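Local coordinates for protein type ii site-specific deoxyribonuclease (Klebsiella pneumoniae, PDB 6EKR) that probably cleaves double-stranded DNA at a specific recognition sequence, as a type II restriction endonuclease of the PD-(D/E)xK nuclease superfamily, at residues A[146-151]-A[291-296]. The protein carries 2 engineered substitutions. Sequence-based numbering, arbitrary orientation.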
ATOM      1  N   LYS A 146      20.693   8.910 -18.421  1.00 52.52           N
ATOM      2  CA  LYS A 146      21.704   9.960 -18.448  1.00 53.91           C
ATOM      3  C   LYS A 146      22.563   9.879 -19.699  1.00 54.46           C
ATOM      4  O   LYS A 146      23.033  10.890 -20.205  1.00 54.54           O
ATOM      5  CB  LYS A 146      22.587   9.874 -17.208  1.00 54.11           C
ATOM      6  CG  LYS A 146      23.588  10.997 -17.084  1.00 55.49           C
ATOM      7  CD  LYS A 146      22.933  12.259 -16.566  1.00 58.52           C
ATOM      8  CE  LYS A 146      23.969  13.322 -16.262  1.00 59.87           C
ATOM      9  NZ  LYS A 146      23.373  14.490 -15.570  1.00 60.92           N
ATOM     10  N   TRP A 147      22.775   8.667 -20.190  1.00 55.43           N
ATOM     11  CA  TRP A 147      23.523   8.473 -21.417  1.00 56.37           C
ATOM     12  C   TRP A 147      22.734   9.042 -22.576  1.00 57.36           C
ATOM     13  O   TRP A 147      23.292   9.609 -23.510  1.00 57.40           O
ATOM     14  CB  TRP A 147      23.749   6.988 -21.677  1.00 55.97           C
ATOM     15  CG  TRP A 147      24.824   6.369 -20.859  1.00 55.47           C
ATOM     16  CD1 TRP A 147      25.905   6.995 -20.320  1.00 55.07           C
ATOM     17  CD2 TRP A 147      24.945   4.988 -20.514  1.00 54.82           C
ATOM     18  NE1 TRP A 147      26.685   6.092 -19.645  1.00 54.86           N
ATOM     19  CE2 TRP A 147      26.117   4.850 -19.752  1.00 54.72           C
ATOM     20  CE3 TRP A 147      24.173   3.855 -20.772  1.00 54.59           C
ATOM     21  CZ2 TRP A 147      26.533   3.628 -19.243  1.00 55.51           C
ATOM     22  CZ3 TRP A 147      24.587   2.645 -20.265  1.00 55.20           C
ATOM     23  CH2 TRP A 147      25.755   2.539 -19.512  1.00 55.43           C
HETATM   24  N   MSE A 148      21.422   8.873 -22.502  1.00 58.57           N
HETATM   25  CA  MSE A 148      20.531   9.167 -23.609  1.00 60.40           C
HETATM   26  C   MSE A 148      20.245  10.646 -23.788  1.00 60.10           C
HETATM   27  O   MSE A 148      20.565  11.222 -24.821  1.00 60.78           O
HETATM   28  CB  MSE A 148      19.224   8.416 -23.420  1.00 59.99           C
HETATM   29  CG  MSE A 148      18.330   8.442 -24.624  1.00 61.48           C
HETATM   30 SE   MSE A 148      16.787   7.357 -24.293  1.00 64.77          SE
HETATM   31  CE  MSE A 148      16.006   8.398 -22.861  1.00 62.64           C
ATOM     32  N   ILE A 149      19.623  11.255 -22.792  1.00 59.96           N
ATOM     33  CA  ILE A 149      19.297  12.669 -22.861  1.00 59.82           C
ATOM     34  C   ILE A 149      20.162  13.413 -21.870  1.00 60.09           C
ATOM     35  O   ILE A 149      19.672  13.870 -20.846  1.00 60.29           O
ATOM     36  CB  ILE A 149      17.829  12.915 -22.495  1.00 59.66           C
ATOM     37  CG1 ILE A 149      17.533  12.331 -21.114  1.00 59.36           C
ATOM     38  CG2 ILE A 149      16.913  12.303 -23.533  1.00 59.29           C
ATOM     39  CD1 ILE A 149      16.081  12.364 -20.727  1.00 59.47           C
ATOM     40  N   PRO A 150      21.454  13.533 -22.153  1.00 60.22           N
ATOM     41  CA  PRO A 150      22.348  14.080 -21.126  1.00 60.33           C
ATOM     42  C   PRO A 150      22.261  15.592 -20.935  1.00 60.65           C
ATOM     43  O   PRO A 150      23.040  16.149 -20.170  1.00 60.52           O
ATOM     44  CB  PRO A 150      23.746  13.737 -21.653  1.00 60.30           C
ATOM     45  CG  PRO A 150      23.541  12.879 -22.852  1.00 60.32           C
ATOM     46  CD  PRO A 150      22.197  13.175 -23.371  1.00 60.28           C
ATOM     47  N   ASP A 151      21.334  16.250 -21.624  1.00 61.32           N
ATOM     48  CA  ASP A 151      21.208  17.712 -21.558  1.00 61.84           C
ATOM     49  C   ASP A 151      20.036  18.208 -20.703  1.00 61.76           C
ATOM     50  O   ASP A 151      19.864  19.416 -20.520  1.00 61.71           O
ATOM     51  CB  ASP A 151      21.097  18.295 -22.973  1.00 62.14           C
ATOM     52  CG  ASP A 151      22.394  18.202 -23.752  1.00 62.97           C
ATOM     53  OD1 ASP A 151      23.484  18.235 -23.127  1.00 63.89           O
ATOM     54  OD2 ASP A 151      22.318  18.105 -24.997  1.00 63.95           O
ATOM     55  N   PHE A 291      12.574   5.386 -25.930  1.00 50.74           N
ATOM     56  CA  PHE A 291      12.154   6.228 -27.046  1.00 51.20           C
ATOM     57  C   PHE A 291      11.028   7.181 -26.628  1.00 51.16           C
ATOM     58  O   PHE A 291      11.096   8.367 -26.917  1.00 51.33           O
ATOM     59  CB  PHE A 291      11.761   5.405 -28.289  1.00 51.64           C
ATOM     60  CG  PHE A 291      11.087   6.227 -29.359  1.00 52.51           C
ATOM     61  CD1 PHE A 291      11.837   7.033 -30.211  1.00 53.29           C
ATOM     62  CD2 PHE A 291       9.697   6.229 -29.484  1.00 53.22           C
ATOM     63  CE1 PHE A 291      11.209   7.819 -31.180  1.00 54.11           C
ATOM     64  CE2 PHE A 291       9.059   7.009 -30.451  1.00 53.59           C
ATOM     65  CZ  PHE A 291       9.812   7.804 -31.299  1.00 53.57           C
ATOM     66  N   ASP A 292      10.004   6.672 -25.949  1.00 51.01           N
ATOM     67  CA  ASP A 292       8.923   7.537 -25.504  1.00 51.36           C
ATOM     68  C   ASP A 292       9.420   8.694 -24.635  1.00 51.36           C
ATOM     69  O   ASP A 292       8.997   9.839 -24.814  1.00 51.46           O
ATOM     70  CB  ASP A 292       7.849   6.735 -24.780  1.00 51.65           C
ATOM     71  CG  ASP A 292       7.064   5.845 -25.716  1.00 52.48           C
ATOM     72  OD1 ASP A 292       6.752   6.289 -26.838  1.00 53.99           O
ATOM     73  OD2 ASP A 292       6.746   4.705 -25.333  1.00 53.11           O
ATOM     74  N   ILE A 293      10.326   8.391 -23.710  1.00 51.23           N
ATOM     75  CA  ILE A 293      10.887   9.408 -22.832  1.00 51.19           C
ATOM     76  C   ILE A 293      11.702  10.403 -23.649  1.00 51.47           C
ATOM     77  O   ILE A 293      11.560  11.606 -23.468  1.00 51.62           O
ATOM     78  CB  ILE A 293      11.713   8.781 -21.663  1.00 51.07           C
ATOM     79  CG1 ILE A 293      10.775   8.163 -20.611  1.00 50.70           C
ATOM     80  CG2 ILE A 293      12.672   9.796 -21.022  1.00 50.43           C
ATOM     81  CD1 ILE A 293       9.943   9.156 -19.798  1.00 49.81           C
ATOM     82  N   TYR A 294      12.534   9.900 -24.558  1.00 51.64           N
ATOM     83  CA  TYR A 294      13.334  10.756 -25.419  1.00 51.88           C
ATOM     84  C   TYR A 294      12.427  11.622 -26.256  1.00 52.03           C
ATOM     85  O   TYR A 294      12.601  12.842 -26.315  1.00 52.48           O
ATOM     86  CB  TYR A 294      14.203   9.919 -26.341  1.00 52.39           C
ATOM     87  CG  TYR A 294      14.975  10.719 -27.370  1.00 53.34           C
ATOM     88  CD1 TYR A 294      16.271  11.151 -27.107  1.00 54.02           C
ATOM     89  CD2 TYR A 294      14.418  11.030 -28.612  1.00 53.48           C
ATOM     90  CE1 TYR A 294      16.990  11.865 -28.042  1.00 54.14           C
ATOM     91  CE2 TYR A 294      15.125  11.751 -29.548  1.00 53.30           C
ATOM     92  CZ  TYR A 294      16.412  12.161 -29.259  1.00 54.12           C
ATOM     93  OH  TYR A 294      17.140  12.876 -30.181  1.00 55.27           O
ATOM     94  N   SER A 295      11.464  10.979 -26.908  1.00 51.90           N
ATOM     95  CA  SER A 295      10.476  11.658 -27.720  1.00 52.01           C
ATOM     96  C   SER A 295       9.855  12.834 -26.967  1.00 52.20           C
ATOM     97  O   SER A 295       9.713  13.915 -27.531  1.00 52.25           O
ATOM     98  CB  SER A 295       9.413  10.659 -28.176  1.00 51.99           C
ATOM     99  OG  SER A 295       8.223  11.302 -28.592  1.00 52.81           O
ATOM    100  N   PHE A 296       9.519  12.616 -25.692  1.00 52.64           N
ATOM    101  CA  PHE A 296       8.921  13.640 -24.820  1.00 52.79           C
ATOM    102  C   PHE A 296       9.785  14.874 -24.739  1.00 53.92           C
ATOM    103  O   PHE A 296       9.282  16.002 -24.821  1.00 54.06           O
ATOM    104  CB  PHE A 296       8.685  13.095 -23.401  1.00 51.89           C
ATOM    105  CG  PHE A 296       8.179  14.128 -22.416  1.00 49.83           C
ATOM    106  CD1 PHE A 296       6.815  14.344 -22.254  1.00 48.11           C
ATOM    107  CD2 PHE A 296       9.069  14.873 -21.645  1.00 48.30           C
ATOM    108  CE1 PHE A 296       6.343  15.295 -21.350  1.00 47.91           C
ATOM    109  CE2 PHE A 296       8.609  15.826 -20.735  1.00 47.24           C
ATOM    110  CZ  PHE A 296       7.247  16.034 -20.584  1.00 48.39           C
TER
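Met148, a selenomethionine in the deposited chain, reaches from the last turn of helix 132-148 to the side of helix 286-298. Its chain runs extended through CB, CG and SE, then bends at chi3 (65°), which turns the terminal methyl onto the second helix. There CE of Met148 lies 4.1 Å from CG2 of Ile293 and equally close to the backbone N of Tyr294, while SE passes 4.2 Å from CB of Tyr294. The long selenoether chain thus spans two successive residues of the helix, and Met148 also touches Leu290 one turn earlier. In this PD-(D/E)xK nuclease, helix 286-298 follows directly on strand 283-285, an outermost strand of the five-stranded mixed sheet, so the contact joins the end of a helix that comes before the sheet in sequence to one that follows its last strand. Ile149, where the chain turns out of helix 132-148, continues the apolar strip. Its CG2 meets CD1 of Tyr294 at 3.8 Å, approaching the ring obliquely as the two side chains run past each other in opposite directions. The other branch extends through CG1 to bring CD1 of Ile149 within 4.3 Å of CG2 of Ile293, and Ile149 also packs on Phe297.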